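Local structure of beta-galactosidase/beta-glucuronidase (Faecalibacterium prausnitzii L2-6, 6MVF) at residues L50-G62 against Q303-E315. The protein binds flavin mononucleotide and acts as a beta-glucuronidase of glycoside hydrolase family 2, possibly also with beta-galactosidase activity. Numbering follows the deposited sequence.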
# COMPACT_ATOMS: atom_id res chain seq x y z
N LEU A 50 2.91 -13.83 -19.42
CA LEU A 50 1.62 -13.34 -19.89
C LEU A 50 1.17 -12.12 -19.09
O LEU A 50 1.45 -12.03 -17.89
CB LEU A 50 0.55 -14.43 -19.78
CG LEU A 50 0.90 -15.78 -20.38
CD1 LEU A 50 -0.34 -16.68 -20.32
CD2 LEU A 50 1.44 -15.61 -21.81
N PRO A 51 0.41 -11.19 -19.70
CA PRO A 51 -0.09 -11.10 -21.08
C PRO A 51 0.96 -11.00 -22.15
O PRO A 51 1.95 -10.31 -21.96
CB PRO A 51 -0.93 -9.80 -21.08
CG PRO A 51 -0.56 -9.09 -19.84
CD PRO A 51 -0.20 -10.15 -18.85
N HIS A 52 0.74 -11.66 -23.28
CA HIS A 52 1.77 -11.70 -24.30
C HIS A 52 1.18 -11.77 -25.70
O HIS A 52 0.17 -12.44 -25.95
CB HIS A 52 2.70 -12.90 -24.10
CG HIS A 52 3.76 -13.00 -25.14
ND1 HIS A 52 3.62 -13.77 -26.27
CD2 HIS A 52 4.96 -12.38 -25.25
CE1 HIS A 52 4.70 -13.63 -27.03
NE2 HIS A 52 5.52 -12.79 -26.43
N THR A 53 1.82 -11.06 -26.61
CA THR A 53 1.61 -11.27 -28.03
C THR A 53 2.96 -11.25 -28.72
O THR A 53 3.83 -10.46 -28.36
CB THR A 53 0.70 -10.21 -28.66
OG1 THR A 53 0.69 -10.41 -30.09
CG2 THR A 53 1.19 -8.79 -28.33
N TRP A 54 3.13 -12.10 -29.73
CA TRP A 54 4.36 -12.03 -30.52
C TRP A 54 4.32 -10.89 -31.54
O TRP A 54 5.34 -10.63 -32.19
CB TRP A 54 4.64 -13.39 -31.19
CG TRP A 54 3.59 -13.87 -32.18
CD1 TRP A 54 3.39 -13.42 -33.47
CD2 TRP A 54 2.59 -14.88 -31.95
NE1 TRP A 54 2.32 -14.09 -34.05
CE2 TRP A 54 1.82 -14.98 -33.14
CE3 TRP A 54 2.27 -15.69 -30.85
CZ2 TRP A 54 0.75 -15.88 -33.26
CZ3 TRP A 54 1.22 -16.59 -30.97
CH2 TRP A 54 0.47 -16.68 -32.17
N ASN A 55 3.19 -10.17 -31.68
CA ASN A 55 3.09 -9.05 -32.61
C ASN A 55 3.22 -7.69 -31.92
O ASN A 55 2.86 -6.67 -32.52
CB ASN A 55 1.76 -9.10 -33.39
CG ASN A 55 1.61 -10.36 -34.24
OD1 ASN A 55 0.59 -11.07 -34.18
ND2 ASN A 55 2.64 -10.66 -35.02
N ALA A 56 3.73 -7.66 -30.69
CA ALA A 56 3.74 -6.42 -29.91
C ALA A 56 4.54 -5.33 -30.59
O ALA A 56 4.25 -4.14 -30.40
CB ALA A 56 4.32 -6.68 -28.52
N VAL A 57 5.57 -5.68 -31.35
CA VAL A 57 6.36 -4.71 -32.08
C VAL A 57 6.05 -4.73 -33.58
O VAL A 57 5.71 -3.70 -34.16
CB VAL A 57 7.87 -4.90 -31.81
CG1 VAL A 57 8.69 -3.91 -32.61
CG2 VAL A 57 8.12 -4.74 -30.33
N ASP A 58 6.11 -5.90 -34.23
CA ASP A 58 5.97 -5.87 -35.68
C ASP A 58 4.54 -5.54 -36.11
O ASP A 58 4.33 -5.09 -37.25
CB ASP A 58 6.47 -7.18 -36.32
CG ASP A 58 5.61 -8.40 -36.00
OD1 ASP A 58 4.68 -8.31 -35.16
OD2 ASP A 58 5.87 -9.49 -36.59
N GLY A 59 3.56 -5.71 -35.22
CA GLY A 59 2.18 -5.33 -35.46
C GLY A 59 1.94 -3.84 -35.51
O GLY A 59 0.82 -3.42 -35.83
N MET A 60 2.97 -3.01 -35.23
CA MET A 60 2.80 -1.57 -35.28
C MET A 60 4.08 -0.77 -35.58
O MET A 60 4.06 0.46 -35.44
CB MET A 60 2.19 -1.08 -33.96
CG MET A 60 3.12 -1.01 -32.77
SD MET A 60 2.20 -0.42 -31.32
CE MET A 60 1.35 -1.90 -30.81
N ASP A 61 5.17 -1.40 -36.03
CA ASP A 61 6.38 -0.63 -36.29
C ASP A 61 6.49 -0.20 -37.75
O ASP A 61 7.42 0.54 -38.09
CB ASP A 61 7.63 -1.42 -35.89
CG ASP A 61 7.75 -2.75 -36.61
OD1 ASP A 61 6.83 -3.08 -37.38
OD2 ASP A 61 8.77 -3.46 -36.40
N GLY A 62 5.56 -0.63 -38.60
CA GLY A 62 5.61 -0.23 -39.99
C GLY A 62 6.67 -0.92 -40.83
O GLY A 62 7.15 -0.34 -41.82
N GLN A 303 -7.73 -1.75 -28.39
CA GLN A 303 -7.15 -2.35 -27.19
C GLN A 303 -5.61 -2.50 -27.23
O GLN A 303 -5.05 -3.41 -26.62
CB GLN A 303 -7.82 -3.69 -26.89
CG GLN A 303 -7.42 -4.82 -27.78
CD GLN A 303 -8.09 -6.14 -27.39
OE1 GLN A 303 -8.66 -6.27 -26.31
NE2 GLN A 303 -8.03 -7.12 -28.29
N ASP A 304 -4.90 -1.59 -27.88
CA ASP A 304 -3.46 -1.74 -28.02
C ASP A 304 -2.76 -0.51 -27.45
O ASP A 304 -3.38 0.51 -27.16
CB ASP A 304 -3.06 -2.00 -29.49
CG ASP A 304 -3.46 -0.86 -30.45
OD1 ASP A 304 -4.16 0.10 -30.06
OD2 ASP A 304 -3.07 -0.94 -31.64
N LYS A 305 -1.43 -0.62 -27.29
CA LYS A 305 -0.63 0.47 -26.74
C LYS A 305 0.79 0.34 -27.27
O LYS A 305 1.23 -0.76 -27.60
CB LYS A 305 -0.63 0.43 -25.21
CG LYS A 305 -0.30 1.72 -24.53
CD LYS A 305 -0.55 1.57 -23.02
CE LYS A 305 -0.12 2.81 -22.27
NZ LYS A 305 -0.57 2.81 -20.85
N LEU A 306 1.50 1.48 -27.36
CA LEU A 306 2.79 1.57 -28.03
C LEU A 306 3.76 0.46 -27.66
O LEU A 306 4.25 0.41 -26.52
CB LEU A 306 3.46 2.92 -27.75
CG LEU A 306 4.75 3.15 -28.56
CD1 LEU A 306 4.46 3.23 -30.04
CD2 LEU A 306 5.49 4.40 -28.12
N TYR A 307 4.04 -0.42 -28.63
CA TYR A 307 4.97 -1.56 -28.55
C TYR A 307 4.61 -2.55 -27.45
O TYR A 307 5.45 -3.33 -27.02
CB TYR A 307 6.43 -1.11 -28.43
CG TYR A 307 6.80 -0.21 -29.58
CD1 TYR A 307 6.49 -0.56 -30.88
CD2 TYR A 307 7.40 1.03 -29.36
CE1 TYR A 307 6.79 0.27 -31.94
CE2 TYR A 307 7.73 1.86 -30.40
CZ TYR A 307 7.41 1.49 -31.69
OH TYR A 307 7.73 2.33 -32.75
N LYS A 308 3.36 -2.57 -27.02
CA LYS A 308 2.83 -3.65 -26.21
C LYS A 308 1.89 -4.54 -26.99
O LYS A 308 1.38 -5.52 -26.42
CB LYS A 308 2.08 -3.11 -24.99
CG LYS A 308 2.89 -2.61 -23.87
CD LYS A 308 1.93 -2.07 -22.84
CE LYS A 308 2.66 -1.65 -21.59
NZ LYS A 308 1.81 -1.92 -20.39
N GLY A 309 1.60 -4.21 -28.25
CA GLY A 309 0.52 -4.88 -28.96
C GLY A 309 -0.78 -4.66 -28.23
O GLY A 309 -1.05 -3.57 -27.72
N ASN A 310 -1.59 -5.72 -28.14
CA ASN A 310 -2.80 -5.72 -27.33
C ASN A 310 -2.60 -6.37 -25.95
O ASN A 310 -3.58 -6.73 -25.28
CB ASN A 310 -3.93 -6.41 -28.10
CG ASN A 310 -3.58 -7.83 -28.50
OD1 ASN A 310 -2.49 -8.33 -28.18
ND2 ASN A 310 -4.50 -8.49 -29.20
N ALA A 311 -1.35 -6.52 -25.51
CA ALA A 311 -1.06 -7.20 -24.25
C ALA A 311 -0.96 -6.16 -23.12
O ALA A 311 0.10 -5.81 -22.60
CB ALA A 311 0.19 -8.06 -24.39
N LEU A 312 -2.14 -5.67 -22.73
CA LEU A 312 -2.27 -4.56 -21.80
C LEU A 312 -2.49 -5.07 -20.38
O LEU A 312 -3.05 -6.14 -20.15
CB LEU A 312 -3.42 -3.64 -22.21
CG LEU A 312 -3.11 -2.46 -23.16
CD1 LEU A 312 -2.40 -2.85 -24.47
CD2 LEU A 312 -4.37 -1.69 -23.48
N THR A 313 -2.04 -4.29 -19.41
CA THR A 313 -2.31 -4.60 -18.03
C THR A 313 -3.61 -3.93 -17.58
O THR A 313 -4.20 -3.10 -18.29
CB THR A 313 -1.15 -4.16 -17.15
OG1 THR A 313 -1.09 -2.73 -17.12
CG2 THR A 313 0.16 -4.71 -17.69
N VAL A 314 -4.06 -4.30 -16.39
CA VAL A 314 -5.23 -3.68 -15.79
C VAL A 314 -5.01 -2.17 -15.63
O VAL A 314 -5.94 -1.37 -15.83
CB VAL A 314 -5.57 -4.38 -14.45
CG1 VAL A 314 -4.51 -4.07 -13.36
CG2 VAL A 314 -6.95 -4.01 -13.96
N GLU A 315 -3.79 -1.74 -15.28
CA GLU A 315 -3.50 -0.31 -15.18
C GLU A 315 -3.64 0.36 -16.53
O GLU A 315 -4.05 1.52 -16.61
CB GLU A 315 -2.10 -0.06 -14.63
CG GLU A 315 -1.87 -0.51 -13.23
CD GLU A 315 -1.57 -2.00 -13.13
OE1 GLU A 315 -1.03 -2.58 -14.11
OE2 GLU A 315 -1.88 -2.58 -12.07
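Met60 reaches across to the loop 305-309 with the outer half of its side chain. Met60 SD receives the backbone N-H of Tyr307 in a weak but nearly straight hydrogen bond (Tyr307 N to Met60 SD 3.3 Å, 166° at the hydrogen), and the bend at chi3 (79°) carries Met60 CE to 3.4 Å from Lys305 O. Farther back, Met60 CG lies 3.9 Å from Tyr307 CD1, and Met60 SD stands 5.1 Å from the centroid of the Tyr307 ring, an oblique Met-aromatic contact. An alanine in place of Met60 would probably leave the Tyr307 N-H without its sulfur acceptor and open a gap beside the ring.

Backbone meets backbone at Ala56, whose O takes a CA-H...O contact from Tyr307 CA (3.3 Å) and a weak, bent bond from Gly309 N. A CB on Gly309 would collide with Thr53 CG2, so its bare CA permits this approach. These contacts join the sugar-binding domain, in the loop between strands 46-48 and 70-78, to the TIM barrel domain, in the loop linking strand 292-300 to helix 314-327. Toward that helix, Ala311 CB packs 3.9 Å from Pro51 CB, while Thr53 CG2 rests 3.7 Å from Asn310 OD1.

Turns shape both surfaces. Thr53 OG1, anti to its own N (chi1 173°), accepts Asn55 N in an ST turn and also bonds Gly157 O; Lys308 and Gly309 form a classic bulge opposite Lys305, and the same two residues open a type II' turn that runs from Lys308 to Ala311. Beyond them, Tyr307 OH hydrogen-bonds Glu265 of the second subunit, and Lys305 and Lys308 both form salt bridges with Asp316, Lys305 NZ also hydrogen-bonding Gln319 OE1.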